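Local coordinates for protein putative 4-hydroxybenzoyl-CoA thioesterase (PDB 2OIW) that probably hydrolyses thioester bonds of acyl-CoA substrates, perhaps 4-hydroxybenzoyl-CoA, with a hot-dog fold, at residues 43-47 and 48-52; 108-111 and 112-115. All blocks are in the same frame, centred on the assembly; numbering follows the deposited sequence.

Contact 1. Residues 43-47 and 48-52; sequences TPDLS and FKRWR
D45 and R50 form a salt bridge across the outer side of this loop. R50 reaches it side-on, with NE and NH2 both directed at one oxygen, D45 OD2. The NH2 to OD2 distance is 3.1 Å, and the carboxylate lies at the edge of the guanidinium, close to its plane. The two planes are turned 43° apart. S47 OG sits over one face of the same guanidinium, without a hydrogen bond to it. The other oxygen, D45 OD1, accepts from S47 N at 3.1 Å, approached from above the carboxylate plane. Both carboxylate oxygens are therefore held, which fixes the rotation of the group.

Further hydrogen bonds close the loop. T43 OG1 donates to R50 O at 2.8 Å. The hydroxyl lies anti to its own carbonyl carbon (chi1 -50°), which turns it toward the 48-52 backbone. A water then donates to T43 OG1 and accepts from R52 N, over the centre of one W51 ring face. The backbone bond from R50 N to S47 O, at 3.2 Å, spans the bend. The bond from K49 N to S47 OG is weak.

The apolar contacts gather round W51. L46 CD2 meets W51 CZ3 at 4.1 Å, while F48 CE1 lies over the W51 face opposite the water, off toward its rim. F39 packs edge-to-face with W51, and V13 of the second subunit and V19 of the third also touch it.

The arrangement is a compact connection from helix 36-42 to strand 53-62, built on a type I beta turn from T43 to L46 and an Asx turn at D45.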
loop_
_atom_site.group_PDB
_atom_site.type_symbol
_atom_site.label_atom_id
_atom_site.label_comp_id
_atom_site.label_asym_id
_atom_site.label_seq_id
_atom_site.Cartn_x
_atom_site.Cartn_y
_atom_site.Cartn_z
ATOM N N THR A 43 -9.548 -6.643 21.388
ATOM C CA THR A 43 -8.611 -5.681 21.939
ATOM C C THR A 43 -9.326 -4.338 21.973
ATOM O O THR A 43 -9.185 -3.530 21.030
ATOM C CB THR A 43 -7.350 -5.598 21.056
ATOM O OG1 THR A 43 -6.861 -6.925 20.807
ATOM C CG2 THR A 43 -6.269 -4.781 21.728
ATOM N N PRO A 44 -10.126 -4.098 23.029
ATOM C CA PRO A 44 -10.865 -2.847 23.236
ATOM C C PRO A 44 -10.121 -1.525 23.031
ATOM O O PRO A 44 -10.675 -0.639 22.412
ATOM C CB PRO A 44 -11.352 -2.985 24.674
ATOM C CG PRO A 44 -11.634 -4.472 24.753
ATOM C CD PRO A 44 -10.455 -5.082 24.085
ATOM N N ASP A 45 -8.894 -1.395 23.529
ATOM C CA ASP A 45 -8.097 -0.172 23.320
ATOM C C ASP A 45 -7.309 -0.166 22.007
ATOM O O ASP A 45 -6.596 0.782 21.721
ATOM C CB ASP A 45 -7.147 0.065 24.502
ATOM C CG ASP A 45 -6.078 -1.027 24.638
ATOM O OD1 ASP A 45 -6.119 -2.070 23.919
ATOM O OD2 ASP A 45 -5.191 -0.845 25.498
ATOM N N LEU A 46 -7.439 -1.239 21.233
ATOM C CA LEU A 46 -6.735 -1.441 19.953
ATOM C C LEU A 46 -5.203 -1.324 20.010
ATOM O O LEU A 46 -4.541 -1.036 19.000
ATOM C CB LEU A 46 -7.348 -0.589 18.825
ATOM C CG LEU A 46 -8.794 -0.997 18.495
ATOM C CD1 LEU A 46 -9.518 0.014 17.572
ATOM C CD2 LEU A 46 -8.882 -2.432 17.906
ATOM N N SER A 47 -4.671 -1.608 21.189
ATOM C CA SER A 47 -3.243 -1.596 21.473
ATOM C C SER A 47 -2.567 -2.795 20.823
ATOM O O SER A 47 -3.060 -3.916 20.926
ATOM C CB SER A 47 -3.058 -1.672 22.990
ATOM O OG SER A 47 -1.686 -1.662 23.353
ATOM N N PHE A 48 -1.443 -2.575 20.146
ATOM C CA PHE A 48 -0.718 -3.706 19.594
ATOM C C PHE A 48 0.005 -4.542 20.642
ATOM O O PHE A 48 0.324 -5.702 20.402
ATOM C CB PHE A 48 0.202 -3.263 18.470
ATOM C CG PHE A 48 -0.537 -2.906 17.223
ATOM C CD1 PHE A 48 -1.213 -3.873 16.518
ATOM C CD2 PHE A 48 -0.587 -1.600 16.774
ATOM C CE1 PHE A 48 -1.938 -3.549 15.368
ATOM C CE2 PHE A 48 -1.286 -1.275 15.599
ATOM C CZ PHE A 48 -1.951 -2.236 14.908
ATOM N N LYS A 49 0.210 -3.967 21.818
ATOM C CA LYS A 49 0.652 -4.708 22.992
ATOM C C LYS A 49 -0.295 -5.844 23.392
ATOM O O LYS A 49 0.141 -6.888 23.884
ATOM C CB LYS A 49 0.784 -3.744 24.177
ATOM C CG LYS A 49 2.211 -3.344 24.505
ATOM C CD LYS A 49 2.938 -2.673 23.360
ATOM C CE LYS A 49 4.350 -3.291 23.190
ATOM N NZ LYS A 49 5.110 -3.511 24.480
ATOM N N ARG A 50 -1.586 -5.615 23.187
ATOM C CA ARG A 50 -2.631 -6.537 23.575
ATOM C C ARG A 50 -3.407 -7.109 22.361
ATOM O O ARG A 50 -4.593 -7.407 22.454
ATOM C CB ARG A 50 -3.558 -5.816 24.541
ATOM C CG ARG A 50 -2.912 -5.667 25.910
ATOM C CD ARG A 50 -3.716 -4.780 26.827
ATOM N NE ARG A 50 -3.515 -3.357 26.566
ATOM C CZ ARG A 50 -2.398 -2.670 26.834
ATOM N NH1 ARG A 50 -1.323 -3.263 27.342
ATOM N NH2 ARG A 50 -2.349 -1.383 26.553
ATOM N N TRP A 51 -2.710 -7.246 21.238
ATOM C CA TRP A 51 -3.288 -7.759 19.997
ATOM C C TRP A 51 -3.457 -9.280 20.049
ATOM O O TRP A 51 -2.590 -9.984 20.553
ATOM C CB TRP A 51 -2.428 -7.380 18.788
ATOM C CG TRP A 51 -3.227 -7.414 17.504
ATOM C CD1 TRP A 51 -3.271 -8.427 16.589
ATOM C CD2 TRP A 51 -4.128 -6.409 17.039
ATOM N NE1 TRP A 51 -4.140 -8.113 15.574
ATOM C CE2 TRP A 51 -4.676 -6.872 15.819
ATOM C CE3 TRP A 51 -4.520 -5.150 17.526
ATOM C CZ2 TRP A 51 -5.602 -6.124 15.079
ATOM C CZ3 TRP A 51 -5.440 -4.396 16.770
ATOM C CH2 TRP A 51 -5.969 -4.894 15.576
ATOM N N ARG A 52 -4.556 -9.778 19.486
ATOM C CA ARG A 52 -4.942 -11.186 19.610
ATOM C C ARG A 52 -5.298 -11.860 18.275
ATOM O O ARG A 52 -5.278 -13.075 18.176
ATOM C CB ARG A 52 -6.129 -11.305 20.569
ATOM C CG ARG A 52 -5.753 -10.915 21.956
ATOM C CD ARG A 52 -6.907 -10.762 22.951
ATOM N NE ARG A 52 -6.365 -9.974 24.076
ATOM C CZ ARG A 52 -5.450 -10.428 24.939
ATOM N NH1 ARG A 52 -5.004 -11.685 24.846
ATOM N NH2 ARG A 52 -4.980 -9.628 25.897
HETATM O O HOH W 1 -6.600 -7.980 18.379
#

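Contact 2. Residues 108-111 and 112-115; sequences NFNF and DTGR
F109 lays one face of its ring against the backbone of R115. R115 C is 3.6 Å from F109 CE1, off toward the rim, and G114 C is 3.6 Å from F109 CZ. With CG anti to the backbone N (chi1 -163°), the ring is carried under the returning chain. The F109 ring also turns an edge to the face of F111: its CD2 sits over that ring's centre, with the planes steeply inclined. Cutting F109 back to an alanine is likely to uncover the R115 and G114 backbone and take away the edge that meets one face of F111.

Backbone hydrogen bonds close the hairpin. N110 N donates to R115 O at 3.0 Å, and R115 N donates to N110 O at 3.1 Å. G114 and R115 both face N110, as in a G1 beta bulge. G114 takes a left-handed backbone conformation (phi 61°), which glycine adopts readily. The bond from G114 N to F111 O is weak.

The N110 side chain braces the turn from within. T113 N donates to N110 OD1 at 3.0 Å, nearly straight at 163° but from above the amide plane. T113 OG1 crowds N110 CB at 3.1 Å, and the two side chains cross at about a right angle. A water donates to D112 OD2 and, weakly, to N110 OD1. The amide's other end, N110 ND2, is bonded to E117, which also holds N108 ND2.

The hairpin joins strand 97-110 to the short strand 115-116. F109 and F111 rest on V54 of the adjoining strand 53-62, and F111 also packs on V19 of the third subunit.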
loop_
_atom_site.group_PDB
_atom_site.type_symbol
_atom_site.label_atom_id
_atom_site.label_comp_id
_atom_site.label_asym_id
_atom_site.label_seq_id
_atom_site.Cartn_x
_atom_site.Cartn_y
_atom_site.Cartn_z
ATOM N N ASN A 108 -7.957 -16.402 17.451
ATOM C CA ASN A 108 -7.718 -15.610 18.678
ATOM C C ASN A 108 -6.455 -16.162 19.335
ATOM O O ASN A 108 -6.490 -17.221 19.977
ATOM C CB ASN A 108 -8.920 -15.722 19.636
ATOM C CG ASN A 108 -8.629 -15.142 21.033
ATOM O OD1 ASN A 108 -8.001 -14.082 21.185
ATOM N ND2 ASN A 108 -9.105 -15.833 22.052
ATOM N N PHE A 109 -5.336 -15.467 19.152
ATOM C CA PHE A 109 -4.073 -15.915 19.686
ATOM C C PHE A 109 -3.688 -15.118 20.938
ATOM O O PHE A 109 -3.548 -13.893 20.903
ATOM C CB PHE A 109 -2.960 -15.888 18.627
ATOM C CG PHE A 109 -1.779 -16.712 19.008
ATOM C CD1 PHE A 109 -1.750 -18.069 18.727
ATOM C CD2 PHE A 109 -0.711 -16.142 19.700
ATOM C CE1 PHE A 109 -0.663 -18.873 19.134
ATOM C CE2 PHE A 109 0.384 -16.916 20.106
ATOM C CZ PHE A 109 0.409 -18.288 19.813
ATOM N N ASN A 110 -3.518 -15.839 22.043
ATOM C CA ASN A 110 -3.008 -15.262 23.286
ATOM C C ASN A 110 -1.483 -15.295 23.284
ATOM O O ASN A 110 -0.858 -16.345 23.503
ATOM C CB ASN A 110 -3.594 -15.983 24.507
ATOM C CG ASN A 110 -3.434 -15.188 25.817
ATOM O OD1 ASN A 110 -2.361 -14.657 26.131
ATOM N ND2 ASN A 110 -4.503 -15.139 26.598
ATOM N N PHE A 111 -0.908 -14.124 23.032
ATOM C CA PHE A 111 0.528 -13.963 22.944
ATOM C C PHE A 111 1.152 -14.099 24.342
ATOM O O PHE A 111 2.260 -14.630 24.478
ATOM C CB PHE A 111 0.884 -12.632 22.265
ATOM C CG PHE A 111 0.628 -12.611 20.755
ATOM C CD1 PHE A 111 1.540 -13.198 19.861
ATOM C CD2 PHE A 111 -0.496 -11.981 20.230
ATOM C CE1 PHE A 111 1.324 -13.165 18.477
ATOM C CE2 PHE A 111 -0.726 -11.936 18.838
ATOM C CZ PHE A 111 0.187 -12.529 17.963
ATOM N N ASP A 112 0.428 -13.680 25.385
ATOM C CA ASP A 112 0.905 -13.851 26.763
ATOM C C ASP A 112 1.086 -15.327 27.148
ATOM O O ASP A 112 2.127 -15.716 27.684
ATOM C CB ASP A 112 -0.003 -13.127 27.778
ATOM C CG ASP A 112 -0.006 -11.599 27.595
ATOM O OD1 ASP A 112 1.076 -10.997 27.334
ATOM O OD2 ASP A 112 -1.099 -10.997 27.732
ATOM N N THR A 113 0.074 -16.145 26.879
ATOM C CA THR A 113 0.169 -17.584 27.161
ATOM C C THR A 113 0.824 -18.369 26.018
ATOM O O THR A 113 1.126 -19.542 26.174
ATOM C CB THR A 113 -1.202 -18.212 27.414
ATOM O OG1 THR A 113 -2.014 -18.034 26.250
ATOM C CG2 THR A 113 -1.886 -17.598 28.646
ATOM N N GLY A 114 1.035 -17.719 24.878
ATOM C CA GLY A 114 1.618 -18.360 23.713
ATOM C C GLY A 114 0.821 -19.528 23.141
ATOM O O GLY A 114 1.410 -20.523 22.723
ATOM N N ARG A 115 -0.508 -19.412 23.115
ATOM C CA ARG A 115 -1.362 -20.426 22.465
ATOM C C ARG A 115 -2.672 -19.801 21.942
ATOM O O ARG A 115 -3.067 -18.739 22.418
ATOM C CB ARG A 115 -1.635 -21.631 23.396
ATOM C CG ARG A 115 -2.367 -21.280 24.705
ATOM C CD ARG A 115 -2.541 -22.475 25.615
ATOM N NE ARG A 115 -3.061 -22.064 26.921
ATOM C CZ ARG A 115 -2.318 -21.911 28.023
ATOM N NH1 ARG A 115 -1.014 -22.161 27.988
ATOM N NH2 ARG A 115 -2.879 -21.516 29.172
HETATM O O HOH W 2 -3.715 -11.953 27.666
#

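How the contacts relate
Contact 1 precedes contact 2 along the chain, and their centres are about 12 Å apart. Contact 1 leads into strand 53-62, and contact 2 turns at the end of strand 97-110. These two strands pair antiparallel in the hot-dog sheet, which brings the two loops together at one end. R52 O and F109 N, 2.6 Å apart, probably share a hydrogen bond that continues this pairing. R52 also packs on N108 and N110. Both loops also lie against the third subunit, so this end of the sheet takes part in the tetramer.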